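Side-chain contacts in monoglyceride lipase (Saccharomyces cerevisiae, PDB 4ZWN), which hydrolyses monoacylglycerides to free fatty acids and glycerol, with a strong preference for monounsaturated substrates: residues 40-45 against 116-121; 74-79 against 218-223; 150-155 against 243-248; 203-208 against 227-232; 279-284 against 294-299. The protein carries 2 engineered substitutions. All blocks are in the same frame, centred on the assembly; numbering follows the deposited sequence.

Interaction 1: residues 40-45 against 116-121; sequences NFDGAK and VFNDLE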
# COMPACT_ATOMS: atom_id res chain seq x y z
N ASN A 40 8.95 -10.43 16.34
CA ASN A 40 7.72 -10.93 16.93
C ASN A 40 6.87 -9.83 17.56
O ASN A 40 7.39 -8.94 18.24
CB ASN A 40 8.04 -12.00 17.98
CG ASN A 40 8.59 -13.28 17.37
OD1 ASN A 40 9.01 -13.31 16.22
ND2 ASN A 40 8.58 -14.35 18.16
N PHE A 41 5.57 -9.90 17.33
CA PHE A 41 4.63 -8.96 17.94
C PHE A 41 3.22 -9.54 17.93
O PHE A 41 2.71 -9.93 16.87
CB PHE A 41 4.64 -7.61 17.22
CG PHE A 41 3.60 -6.65 17.71
CD1 PHE A 41 3.81 -5.91 18.86
CD2 PHE A 41 2.42 -6.46 17.01
CE1 PHE A 41 2.86 -5.02 19.32
CE2 PHE A 41 1.46 -5.57 17.46
CZ PHE A 41 1.68 -4.85 18.62
N ASP A 42 2.60 -9.59 19.11
CA ASP A 42 1.22 -10.02 19.28
C ASP A 42 0.92 -11.34 18.57
O ASP A 42 -0.06 -11.46 17.84
CB ASP A 42 0.26 -8.93 18.78
CG ASP A 42 -1.16 -9.13 19.28
OD1 ASP A 42 -1.33 -9.78 20.33
OD2 ASP A 42 -2.09 -8.63 18.62
N GLY A 43 1.79 -12.32 18.79
CA GLY A 43 1.55 -13.67 18.31
C GLY A 43 1.82 -13.88 16.83
O GLY A 43 1.25 -14.78 16.21
N ALA A 44 2.69 -13.06 16.25
CA ALA A 44 3.06 -13.22 14.85
C ALA A 44 4.52 -12.86 14.61
O ALA A 44 5.05 -11.93 15.22
CB ALA A 44 2.14 -12.39 13.97
N LYS A 45 5.17 -13.60 13.72
CA LYS A 45 6.55 -13.32 13.36
C LYS A 45 6.60 -12.52 12.07
O LYS A 45 6.51 -13.07 10.98
CB LYS A 45 7.35 -14.62 13.21
CG LYS A 45 8.85 -14.40 13.09
CD LYS A 45 9.61 -15.70 12.88
CE LYS A 45 9.37 -16.27 11.49
NZ LYS A 45 10.30 -17.40 11.19
N VAL A 116 -4.88 -5.28 11.97
CA VAL A 116 -4.36 -4.49 10.86
C VAL A 116 -3.74 -3.18 11.36
O VAL A 116 -2.61 -2.85 11.01
CB VAL A 116 -5.46 -4.18 9.83
CG1 VAL A 116 -5.04 -3.04 8.91
CG2 VAL A 116 -5.80 -5.43 9.02
N PHE A 117 -4.47 -2.47 12.21
CA PHE A 117 -4.00 -1.18 12.69
C PHE A 117 -3.10 -1.31 13.91
O PHE A 117 -2.17 -0.52 14.08
CB PHE A 117 -5.19 -0.27 12.99
CG PHE A 117 -5.79 0.34 11.75
CD1 PHE A 117 -5.24 1.49 11.20
CD2 PHE A 117 -6.87 -0.25 11.13
CE1 PHE A 117 -5.78 2.04 10.05
CE2 PHE A 117 -7.42 0.30 9.98
CZ PHE A 117 -6.87 1.45 9.44
N ASN A 118 -3.37 -2.29 14.76
CA ASN A 118 -2.53 -2.52 15.93
C ASN A 118 -1.11 -2.90 15.53
O ASN A 118 -0.14 -2.42 16.13
CB ASN A 118 -3.12 -3.60 16.83
CG ASN A 118 -2.41 -3.70 18.17
OD1 ASN A 118 -2.21 -2.69 18.85
ND2 ASN A 118 -2.02 -4.91 18.55
N ASP A 119 -0.99 -3.75 14.52
CA ASP A 119 0.32 -4.10 13.99
C ASP A 119 0.97 -2.88 13.36
O ASP A 119 2.18 -2.67 13.50
CB ASP A 119 0.22 -5.22 12.95
CG ASP A 119 -0.27 -6.53 13.54
OD1 ASP A 119 -0.15 -6.72 14.76
OD2 ASP A 119 -0.78 -7.37 12.77
N LEU A 120 0.16 -2.08 12.68
CA LEU A 120 0.66 -0.88 12.01
C LEU A 120 1.23 0.11 13.01
O LEU A 120 2.30 0.67 12.79
CB LEU A 120 -0.45 -0.23 11.18
CG LEU A 120 -0.06 1.02 10.38
CD1 LEU A 120 1.14 0.73 9.49
CD2 LEU A 120 -1.23 1.50 9.55
N GLU A 121 0.51 0.33 14.11
CA GLU A 121 0.97 1.26 15.14
C GLU A 121 2.33 0.84 15.70
O GLU A 121 3.16 1.69 16.02
CB GLU A 121 -0.05 1.37 16.28
CG GLU A 121 -1.40 1.95 15.89
CD GLU A 121 -1.38 3.45 15.65
OE1 GLU A 121 -0.29 4.06 15.71
OE2 GLU A 121 -2.46 4.03 15.42
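The tight hairpin between strands 37-41 and 44-51 carries Phe41, which meets Asn118 and Asp119 on helix 113-134. CG of Phe41 lies anti to the backbone N (chi1 174°), and this swings the ring out to the helix. The rim of the ring does the touching. Asp119 OD1 sits at the ring edge, in its plane, 3.3 Å from Phe41 CE2 and 3.4 Å from Phe41 CD2. Such an approach sets a carboxylate oxygen against the slightly positive ring hydrogens. The carboxylate plane is turned 80° from the ring. The other carboxylate oxygen, OD2, forms a salt bridge with Arg97, which also gives a hydrogen bond to the backbone O of Asp42. Asn118 comes in at a slant, its ND2 lying 3.7 Å from Phe41 CZ. In the alpha/beta-hydrolase fold this places the outermost hairpin of the main sheet against a helix that flanks it. The turn itself is type I', with Asp42 and Gly43 at its corners, and Phe41 N bonds to Ala44 O at 3.0 Å. Asp42 CB lies over one face of the Phe41 ring, offset to the rim. An alanine in place of Phe41 lacks the ring, which is likely to open a gap beside Asp119 and leave His122 without its stacking partner. Asp42 OD2 lies 3.7 Å from Asn118 ND2, with the two flat groups almost perpendicular.

Interaction 2: residues 74-79 against 218-223; sequences TKIQFR and AFLGSD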
# COMPACT_ATOMS: atom_id res chain seq x y z
N THR A 74 7.16 -8.20 0.29
CA THR A 74 8.36 -7.37 0.17
C THR A 74 8.89 -7.20 -1.26
O THR A 74 9.15 -6.08 -1.70
CB THR A 74 9.51 -7.93 1.03
OG1 THR A 74 9.79 -9.28 0.64
CG2 THR A 74 9.14 -7.89 2.50
N LYS A 75 9.04 -8.31 -1.99
CA LYS A 75 9.62 -8.29 -3.33
C LYS A 75 8.85 -7.38 -4.29
O LYS A 75 9.44 -6.77 -5.19
CB LYS A 75 9.69 -9.71 -3.91
CG LYS A 75 10.22 -9.78 -5.34
CD LYS A 75 10.27 -11.21 -5.86
CE LYS A 75 11.52 -11.93 -5.38
NZ LYS A 75 12.75 -11.31 -5.93
N ILE A 76 7.53 -7.29 -4.10
CA ILE A 76 6.70 -6.46 -4.97
C ILE A 76 7.10 -4.99 -4.86
O ILE A 76 7.04 -4.24 -5.84
CB ILE A 76 5.20 -6.63 -4.63
CG1 ILE A 76 4.81 -8.10 -4.69
CG2 ILE A 76 4.33 -5.82 -5.59
CD1 ILE A 76 5.00 -8.75 -6.05
N GLN A 77 7.54 -4.58 -3.68
CA GLN A 77 7.93 -3.19 -3.47
C GLN A 77 9.42 -2.95 -3.69
O GLN A 77 9.92 -1.86 -3.40
CB GLN A 77 7.52 -2.73 -2.07
CG GLN A 77 6.22 -1.94 -2.05
CD GLN A 77 5.06 -2.72 -2.64
OE1 GLN A 77 4.65 -2.47 -3.78
NE2 GLN A 77 4.53 -3.66 -1.88
N PHE A 78 10.13 -3.96 -4.21
CA PHE A 78 11.55 -3.81 -4.51
C PHE A 78 11.81 -2.66 -5.48
O PHE A 78 12.70 -1.84 -5.25
CB PHE A 78 12.13 -5.10 -5.10
CG PHE A 78 12.49 -6.14 -4.08
CD1 PHE A 78 12.21 -5.94 -2.73
CD2 PHE A 78 13.14 -7.31 -4.46
CE1 PHE A 78 12.55 -6.90 -1.79
CE2 PHE A 78 13.48 -8.26 -3.52
CZ PHE A 78 13.18 -8.06 -2.18
N ARG A 79 11.03 -2.63 -6.55
CA ARG A 79 11.18 -1.62 -7.59
C ARG A 79 11.07 -0.21 -7.01
O ARG A 79 11.84 0.68 -7.36
CB ARG A 79 10.12 -1.84 -8.68
CG ARG A 79 10.38 -1.17 -10.02
CD ARG A 79 9.24 -1.51 -10.98
NE ARG A 79 9.44 -0.97 -12.32
CZ ARG A 79 8.56 -1.11 -13.31
NH1 ARG A 79 7.43 -1.78 -13.11
NH2 ARG A 79 8.81 -0.59 -14.51
N ALA A 218 3.81 -12.24 -16.47
CA ALA A 218 4.36 -13.59 -16.49
C ALA A 218 5.01 -13.93 -15.16
O ALA A 218 4.86 -15.04 -14.65
CB ALA A 218 5.36 -13.73 -17.62
N PHE A 219 5.74 -12.97 -14.60
CA PHE A 219 6.38 -13.15 -13.30
C PHE A 219 5.36 -13.39 -12.19
O PHE A 219 5.49 -14.32 -11.40
CB PHE A 219 7.23 -11.93 -12.95
CG PHE A 219 7.46 -11.75 -11.47
CD1 PHE A 219 8.37 -12.54 -10.79
CD2 PHE A 219 6.75 -10.79 -10.76
CE1 PHE A 219 8.58 -12.37 -9.44
CE2 PHE A 219 6.95 -10.62 -9.41
CZ PHE A 219 7.86 -11.41 -8.74
N LEU A 220 4.34 -12.54 -12.15
CA LEU A 220 3.33 -12.58 -11.09
C LEU A 220 2.55 -13.89 -11.12
O LEU A 220 2.29 -14.49 -10.07
CB LEU A 220 2.38 -11.40 -11.22
CG LEU A 220 1.52 -11.09 -9.99
CD1 LEU A 220 2.40 -10.73 -8.80
CD2 LEU A 220 0.55 -9.97 -10.29
N GLY A 221 2.19 -14.34 -12.32
CA GLY A 221 1.44 -15.57 -12.48
C GLY A 221 2.24 -16.82 -12.15
O GLY A 221 1.67 -17.87 -11.87
N SER A 222 3.56 -16.70 -12.18
CA SER A 222 4.44 -17.84 -11.92
C SER A 222 5.08 -17.77 -10.54
O SER A 222 5.69 -18.73 -10.09
CB SER A 222 5.53 -17.92 -12.99
OG SER A 222 4.97 -18.00 -14.29
N ASP A 223 4.94 -16.63 -9.88
CA ASP A 223 5.57 -16.41 -8.58
C ASP A 223 4.91 -17.27 -7.50
O ASP A 223 3.71 -17.13 -7.23
CB ASP A 223 5.51 -14.93 -8.20
CG ASP A 223 6.20 -14.63 -6.89
OD1 ASP A 223 7.19 -15.32 -6.57
OD2 ASP A 223 5.76 -13.71 -6.18
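Lys75 reaches across to Phe219 with the middle of its chain. CB is still 5.4 Å from Phe219 CZ. CG stands anti to the backbone N (chi1 177°), which carries the chain outward and nearer to the ring. CD makes the contact, 3.8 Å from Phe219 CZ and 4.1 Å from Phe219 CE1, at the edge of the ring. The chain then bends at chi3 and again at chi4. CE and NZ turn away from the ring edge, and the lysine makes a cation-pi contact with Tyr25. The same tyrosine meets Phe219 edge-to-face, joining the two partners from outside.

Ile76 works beside Lys75. Its CD1 also lies at the ring edge, 4.3 Å from Phe219 CE2. The same methyl is 4.3 Å from Leu220 CD1, which makes a small apolar cluster. Asp223 CB covers part of one face of the Phe219 ring, offset to the rim. Its carboxylate is held by Tyr73 and Ser226, while Lys75 NZ stays 6.9 Å from Asp223 OD1.

Residues 74-77 form a 3-10 turn that runs into helix 78-86, the helix after strand 62-67. Thr74 and Phe78 rest on Met49 of strand 44-51. Helix 214-222 lies in the cap insertion between strands 165-169 and 264-269, and Leu220 also packs on helix 207-210.

Interaction 3: residues 150-155 against 243-248; sequences CLNYAC and GAKLYK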
# COMPACT_ATOMS: atom_id res chain seq x y z
N CYS A 150 -3.72 3.23 4.58
CA CYS A 150 -2.96 4.47 4.67
C CYS A 150 -3.85 5.70 4.85
O CYS A 150 -3.61 6.53 5.73
CB CYS A 150 -2.10 4.65 3.43
SG CYS A 150 -1.24 6.24 3.36
N LEU A 151 -4.88 5.83 4.01
CA LEU A 151 -5.78 6.97 4.09
C LEU A 151 -6.60 6.95 5.37
O LEU A 151 -6.92 8.00 5.93
CB LEU A 151 -6.70 7.01 2.87
CG LEU A 151 -6.01 7.22 1.52
CD1 LEU A 151 -7.03 7.28 0.40
CD2 LEU A 151 -5.15 8.48 1.54
N ASN A 152 -6.93 5.75 5.85
CA ASN A 152 -7.66 5.62 7.10
C ASN A 152 -6.80 5.95 8.32
O ASN A 152 -7.28 6.54 9.28
CB ASN A 152 -8.26 4.22 7.24
CG ASN A 152 -9.63 4.10 6.59
OD1 ASN A 152 -10.62 4.57 7.14
ND2 ASN A 152 -9.68 3.48 5.42
N TYR A 153 -5.52 5.57 8.26
CA TYR A 153 -4.60 5.88 9.35
C TYR A 153 -4.52 7.39 9.55
O TYR A 153 -4.42 7.87 10.68
CB TYR A 153 -3.21 5.30 9.10
CG TYR A 153 -2.29 5.42 10.30
CD1 TYR A 153 -2.26 4.42 11.27
CD2 TYR A 153 -1.48 6.53 10.48
CE1 TYR A 153 -1.43 4.53 12.38
CE2 TYR A 153 -0.65 6.65 11.58
CZ TYR A 153 -0.63 5.65 12.53
OH TYR A 153 0.19 5.76 13.63
N ALA A 154 -4.58 8.12 8.45
CA ALA A 154 -4.59 9.58 8.49
C ALA A 154 -5.80 10.13 9.26
O ALA A 154 -5.79 11.27 9.71
CB ALA A 154 -4.55 10.16 7.08
N CYS A 155 -6.84 9.31 9.40
CA CYS A 155 -8.04 9.73 10.11
C CYS A 155 -8.09 9.17 11.53
O CYS A 155 -8.67 9.80 12.42
CB CYS A 155 -9.29 9.28 9.35
SG CYS A 155 -9.43 9.95 7.67
N GLY A 243 -12.71 0.77 3.03
CA GLY A 243 -12.79 1.69 1.91
C GLY A 243 -14.17 2.28 1.70
O GLY A 243 -14.30 3.46 1.36
N ALA A 244 -15.19 1.46 1.90
CA ALA A 244 -16.57 1.91 1.74
C ALA A 244 -16.90 3.02 2.73
O ALA A 244 -17.68 3.93 2.42
CB ALA A 244 -17.53 0.74 1.92
N LYS A 245 -16.31 2.94 3.92
CA LYS A 245 -16.51 3.95 4.95
C LYS A 245 -16.04 5.31 4.47
O LYS A 245 -16.68 6.33 4.73
CB LYS A 245 -15.77 3.56 6.24
CG LYS A 245 -15.79 4.63 7.32
CD LYS A 245 -15.03 4.19 8.55
CE LYS A 245 -13.60 3.81 8.20
NZ LYS A 245 -12.86 3.25 9.36
N LEU A 246 -14.92 5.32 3.75
CA LEU A 246 -14.38 6.55 3.21
C LEU A 246 -15.24 7.08 2.06
O LEU A 246 -15.42 8.29 1.93
CB LEU A 246 -12.94 6.34 2.73
CG LEU A 246 -11.93 6.07 3.85
CD1 LEU A 246 -10.52 5.96 3.29
CD2 LEU A 246 -12.02 7.14 4.92
N TYR A 247 -15.78 6.17 1.25
CA TYR A 247 -16.55 6.57 0.08
C TYR A 247 -17.91 7.15 0.45
O TYR A 247 -18.37 8.12 -0.16
CB TYR A 247 -16.75 5.38 -0.87
CG TYR A 247 -17.47 5.76 -2.13
CD1 TYR A 247 -16.85 6.54 -3.10
CD2 TYR A 247 -18.78 5.35 -2.36
CE1 TYR A 247 -17.51 6.89 -4.26
CE2 TYR A 247 -19.45 5.70 -3.52
CZ TYR A 247 -18.80 6.47 -4.47
OH TYR A 247 -19.45 6.83 -5.62
N LYS A 248 -18.55 6.55 1.45
CA LYS A 248 -19.83 7.05 1.92
C LYS A 248 -19.63 8.35 2.69
O LYS A 248 -20.42 9.28 2.56
CB LYS A 248 -20.52 5.99 2.79
CG LYS A 248 -21.38 6.58 3.90
CD LYS A 248 -22.34 5.54 4.46
CE LYS A 248 -23.52 5.32 3.52
NZ LYS A 248 -24.32 6.57 3.35
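Asn152 lays its amide against the isobutyl group of Leu246. ND2 is 3.4 Å from Leu246 CD1 and 3.8 Å from Leu246 CG. The amide oxygen touches the other branch, with Asn152 OD1 3.7 Å from Leu246 CD2. Leu246 has CG beside its backbone N (chi1 -68°), and this points both methyls at the amide. Leu151 adds its CB, 4.0 Å from Leu246 CD1. Lys245 comes to the oxygen end of the amide. Its chain bends at chi3, which brings CE to 3.3 Å from Asn152 OD1, while NZ lies 3.4 Å from the same oxygen.

The segments 150-155 and 243-248 cross at 65°, their axes 10.6 Å apart at closest. Helix 145-156 starts within the GXSXG motif around Ser144, the probable nucleophile of this alpha/beta hydrolase. Helix 233-248 packs across it at the Asn152 and Leu151 side chains. Asn152 ND2 is held by a hydrogen bond to Gly148 O, one turn back in its own helix, and weakly by Arg242 O of the other helix. A leucine in place of Asn152 would probably leave Gly148 O without this side-chain donor and lose the weak bond to helix 233-248.

The buried amide thus pays for its place among leucines with backbone partners for its N-H groups. Its oxygen faces the lysine end, whose positive charge probably suits it electrostatically.

Interaction 4: residues 203-208 against 227-232; sequences TGLDLK and VPLYGS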
# COMPACT_ATOMS: atom_id res chain seq x y z
N THR A 203 -9.54 -16.11 -5.05
CA THR A 203 -10.33 -15.64 -6.19
C THR A 203 -9.51 -15.56 -7.47
O THR A 203 -10.05 -15.33 -8.55
CB THR A 203 -10.93 -14.25 -5.90
OG1 THR A 203 -9.88 -13.30 -5.71
CG2 THR A 203 -11.80 -14.31 -4.66
N GLY A 204 -8.20 -15.74 -7.34
CA GLY A 204 -7.32 -15.69 -8.49
C GLY A 204 -6.90 -14.28 -8.85
O GLY A 204 -7.62 -13.31 -8.61
N LEU A 205 -5.71 -14.16 -9.44
CA LEU A 205 -5.16 -12.87 -9.84
C LEU A 205 -5.68 -12.39 -11.19
O LEU A 205 -5.65 -13.12 -12.18
CB LEU A 205 -3.64 -12.94 -9.89
CG LEU A 205 -2.92 -13.13 -8.55
CD1 LEU A 205 -1.43 -13.26 -8.78
CD2 LEU A 205 -3.23 -11.98 -7.61
N ASP A 206 -6.17 -11.15 -11.22
CA ASP A 206 -6.57 -10.52 -12.47
C ASP A 206 -5.36 -9.86 -13.12
O ASP A 206 -5.17 -8.65 -13.02
CB ASP A 206 -7.68 -9.50 -12.22
CG ASP A 206 -8.16 -8.83 -13.49
OD1 ASP A 206 -7.93 -9.39 -14.58
OD2 ASP A 206 -8.76 -7.74 -13.40
N LEU A 207 -4.54 -10.67 -13.79
CA LEU A 207 -3.26 -10.23 -14.34
C LEU A 207 -3.41 -9.06 -15.31
O LEU A 207 -2.59 -8.14 -15.31
CB LEU A 207 -2.55 -11.39 -15.02
CG LEU A 207 -2.14 -12.56 -14.12
CD1 LEU A 207 -1.50 -13.68 -14.94
CD2 LEU A 207 -1.20 -12.10 -13.02
N LYS A 208 -4.45 -9.11 -16.14
CA LYS A 208 -4.70 -8.05 -17.11
C LYS A 208 -5.15 -6.77 -16.43
O LYS A 208 -4.87 -5.67 -16.91
CB LYS A 208 -5.73 -8.51 -18.14
CG LYS A 208 -5.14 -9.32 -19.29
CD LYS A 208 -6.21 -9.83 -20.24
CE LYS A 208 -5.61 -10.18 -21.60
NZ LYS A 208 -4.41 -11.04 -21.48
N VAL A 227 1.03 -16.91 -5.82
CA VAL A 227 -0.00 -17.91 -6.06
C VAL A 227 0.29 -19.15 -5.22
O VAL A 227 1.44 -19.60 -5.16
CB VAL A 227 -0.07 -18.30 -7.56
CG1 VAL A 227 -1.41 -18.94 -7.89
CG2 VAL A 227 0.17 -17.08 -8.43
N PRO A 228 -0.73 -19.70 -4.54
CA PRO A 228 -2.11 -19.20 -4.48
C PRO A 228 -2.28 -18.09 -3.46
O PRO A 228 -1.45 -17.92 -2.57
CB PRO A 228 -2.90 -20.44 -4.07
CG PRO A 228 -1.95 -21.23 -3.26
CD PRO A 228 -0.59 -21.00 -3.87
N LEU A 229 -3.37 -17.33 -3.59
CA LEU A 229 -3.64 -16.21 -2.70
C LEU A 229 -4.91 -16.44 -1.89
O LEU A 229 -6.02 -16.37 -2.41
CB LEU A 229 -3.76 -14.92 -3.51
CG LEU A 229 -4.29 -13.70 -2.75
CD1 LEU A 229 -3.47 -13.45 -1.50
CD2 LEU A 229 -4.31 -12.48 -3.66
N TYR A 230 -4.74 -16.71 -0.59
CA TYR A 230 -5.88 -16.97 0.28
C TYR A 230 -6.23 -15.76 1.15
O TYR A 230 -5.34 -15.11 1.71
CB TYR A 230 -5.62 -18.18 1.18
CG TYR A 230 -5.28 -19.44 0.41
CD1 TYR A 230 -6.26 -20.10 -0.32
CD2 TYR A 230 -4.00 -19.96 0.43
CE1 TYR A 230 -5.95 -21.25 -1.03
CE2 TYR A 230 -3.69 -21.11 -0.27
CZ TYR A 230 -4.67 -21.75 -0.99
OH TYR A 230 -4.36 -22.90 -1.69
N GLY A 231 -7.52 -15.48 1.25
CA GLY A 231 -8.01 -14.45 2.15
C GLY A 231 -9.24 -14.93 2.89
O GLY A 231 -10.11 -15.57 2.30
N SER A 232 -9.32 -14.63 4.19
CA SER A 232 -10.49 -15.01 4.98
C SER A 232 -11.63 -14.03 4.77
O SER A 232 -11.39 -12.87 4.42
CB SER A 232 -10.13 -15.09 6.46
OG SER A 232 -9.96 -13.79 7.01
O HOH W 1 -8.17 -14.36 -3.48
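Leu205 turns CG beside its backbone N (chi1 -67°) and keeps chi2 extended (177°), so that its two methyls reach Val227 and Leu229. Leu229 has CG anti to its backbone N (chi1 170°), which brings its CD2 to one of them. The contact joins two loops in the cap region of the alpha/beta-hydrolase fold. They adjoin the small antiparallel pair of strands 200-201 and 231-232.

The branches of Leu205 are shared out. CD1 touches Val227 CG2 at 4.2 Å, with the side chains slanted against each other. CD2 touches Leu229 CD2 at 4.1 Å, and here the two leucines meet at about a right angle. Leu205 also packs on Leu220 of helix 214-222, and Leu229 on Phe70, so the methyl contacts run on beyond the two loops.

The backbone is set for sharp changes of course. Gly204 takes backbone angles at which any side chain would collide with the carbonyl O of Thr203. Asp206 is the centre of an inverse gamma turn and the N-cap of helix 207-210, its OD1 weakly accepting from Gly209 N. On the other loop the peptide bond before Pro228 is cis.

A single water links the two backbones. It accepts from Thr203 N at 2.7 Å and donates to Leu229 O at 3.1 Å.

Interaction 5: residues 279-284 against 294-299; sequences GSEKFI and LKLYPG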
# COMPACT_ATOMS: atom_id res chain seq x y z
N GLY A 279 -13.32 6.52 -6.46
CA GLY A 279 -13.04 6.56 -5.03
C GLY A 279 -12.01 7.60 -4.66
O GLY A 279 -12.18 8.36 -3.70
N SER A 280 -10.92 7.65 -5.43
CA SER A 280 -9.87 8.63 -5.21
C SER A 280 -10.34 10.05 -5.51
O SER A 280 -9.98 10.99 -4.80
CB SER A 280 -8.64 8.29 -6.06
OG SER A 280 -8.13 7.00 -5.75
N GLU A 281 -11.14 10.20 -6.55
CA GLU A 281 -11.66 11.52 -6.92
C GLU A 281 -12.51 12.11 -5.81
O GLU A 281 -12.37 13.29 -5.47
CB GLU A 281 -12.47 11.44 -8.22
CG GLU A 281 -11.63 11.15 -9.45
CD GLU A 281 -12.48 10.83 -10.67
OE1 GLU A 281 -13.67 10.48 -10.49
OE2 GLU A 281 -11.96 10.91 -11.80
N LYS A 282 -13.38 11.29 -5.23
CA LYS A 282 -14.28 11.76 -4.18
C LYS A 282 -13.53 11.99 -2.87
O LYS A 282 -13.87 12.90 -2.11
CB LYS A 282 -15.43 10.78 -3.97
CG LYS A 282 -16.49 11.26 -2.99
CD LYS A 282 -17.65 10.28 -2.91
CE LYS A 282 -18.74 10.78 -1.97
NZ LYS A 282 -18.26 10.86 -0.56
N PHE A 283 -12.53 11.17 -2.59
CA PHE A 283 -11.76 11.31 -1.36
C PHE A 283 -11.03 12.65 -1.31
O PHE A 283 -11.06 13.34 -0.29
CB PHE A 283 -10.75 10.17 -1.20
CG PHE A 283 -9.94 10.26 0.06
CD1 PHE A 283 -10.44 9.77 1.26
CD2 PHE A 283 -8.69 10.85 0.06
CE1 PHE A 283 -9.71 9.87 2.42
CE2 PHE A 283 -7.95 10.95 1.22
CZ PHE A 283 -8.46 10.46 2.40
N ILE A 284 -10.38 13.01 -2.41
CA ILE A 284 -9.67 14.29 -2.49
C ILE A 284 -10.64 15.46 -2.32
O ILE A 284 -10.33 16.44 -1.65
CB ILE A 284 -8.91 14.42 -3.83
CG1 ILE A 284 -7.84 13.34 -3.92
CG2 ILE A 284 -8.26 15.79 -3.95
CD1 ILE A 284 -6.83 13.39 -2.78
N LEU A 294 -4.83 14.84 -6.42
CA LEU A 294 -5.02 13.58 -7.11
C LEU A 294 -4.34 13.61 -8.48
O LEU A 294 -4.53 14.55 -9.25
CB LEU A 294 -6.51 13.26 -7.28
CG LEU A 294 -6.83 12.12 -8.25
CD1 LEU A 294 -6.29 10.79 -7.73
CD2 LEU A 294 -8.32 12.03 -8.50
N LYS A 295 -3.54 12.59 -8.76
CA LYS A 295 -2.94 12.43 -10.08
C LYS A 295 -3.46 11.17 -10.76
O LYS A 295 -3.37 10.07 -10.22
CB LYS A 295 -1.42 12.40 -9.99
CG LYS A 295 -0.77 13.75 -9.76
CD LYS A 295 0.75 13.67 -9.87
CE LYS A 295 1.41 15.02 -9.63
NZ LYS A 295 0.92 16.05 -10.60
N LEU A 296 -4.03 11.34 -11.95
CA LEU A 296 -4.51 10.23 -12.74
C LEU A 296 -3.56 10.00 -13.90
O LEU A 296 -3.10 10.96 -14.53
CB LEU A 296 -5.93 10.49 -13.25
CG LEU A 296 -7.01 10.60 -12.18
CD1 LEU A 296 -8.35 10.96 -12.78
CD2 LEU A 296 -7.11 9.30 -11.40
N TYR A 297 -3.25 8.74 -14.19
CA TYR A 297 -2.26 8.43 -15.21
C TYR A 297 -2.85 7.66 -16.39
O TYR A 297 -3.26 6.51 -16.24
CB TYR A 297 -1.10 7.65 -14.60
CG TYR A 297 -0.33 8.44 -13.57
CD1 TYR A 297 0.79 9.18 -13.93
CD2 TYR A 297 -0.73 8.46 -12.24
CE1 TYR A 297 1.49 9.91 -12.99
CE2 TYR A 297 -0.03 9.18 -11.29
CZ TYR A 297 1.08 9.91 -11.68
OH TYR A 297 1.78 10.64 -10.74
N PRO A 298 -2.86 8.29 -17.54
CA PRO A 298 -3.40 7.69 -18.75
C PRO A 298 -2.60 6.52 -19.21
O PRO A 298 -1.40 6.56 -19.22
CB PRO A 298 -3.29 8.82 -19.75
CG PRO A 298 -3.33 10.03 -18.93
CD PRO A 298 -2.56 9.70 -17.72
N GLY A 299 -3.28 5.45 -19.58
CA GLY A 299 -2.64 4.24 -20.01
C GLY A 299 -2.18 3.37 -18.89
O GLY A 299 -1.66 2.31 -19.10
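Leu294 carries most of the apolar contact, and three residues of helix 277-286 pack on it. Its CB lies 3.6 Å from Ile284 CG1. Its two methyls part company: CD1 goes to Ser280 CB at 3.8 Å, and CD2 goes to Glu281 CG at 3.6 Å. With CG anti to the backbone N (chi1 167°), the leucine places both branches along the helix, one turn before Ile284. Ile284 has CG1 beside its own backbone N, which leads that branch to the strand.

The mixed contact is made by Glu281. Beyond CG its chain runs extended, and OE2 ends 3.7 Å from Leu296 CD1. The two side chains meet at about a right angle.

The polar bonds leave the pair for other partners. Ser280 turns CB to the leucine but gives OG to a hydrogen bond with His268 ND1 on strand 264-269. That strand, helix 277-286 and strand 292-297 make a beta-alpha-beta unit at the edge of the main sheet. The segments 279-284 and 294-297 run nearly antiparallel, at 161° and with axes 9.2 Å apart.

The helix and strand therefore meet mostly through aliphatic carbon. Even the polar Ser280 and Glu281 offer carbon atoms to Leu294. Shape and the cover the helix gives Leu294 probably do most to hold the two together, while hydrogen bonding of Ser280 adds a tie to the neighbouring strand.

How the interactions relate
Interactions 2 and 3 are largely buried, while interactions 4 and 5 lie nearer the surface and interaction 1 is only partly buried. Interactions 1 and 5 belong to opposite edges of the main sheet, their centres about 31 Å apart. The first rests on an aromatic edge and a carboxylate, the second on aliphatic carbon. Interaction 3 sits between them and touches both: Tyr153 OH meets Glu121, and Tyr247 O meets Lys282. Its buried amide among leucines, held by backbone oxygens, sets it apart. Interaction 4 lies in the cap region and interaction 2 ties that region to residues 74-79; they join through Leu220, which packs on Leu205 and Leu207. Interaction 4 alone has a bridging water.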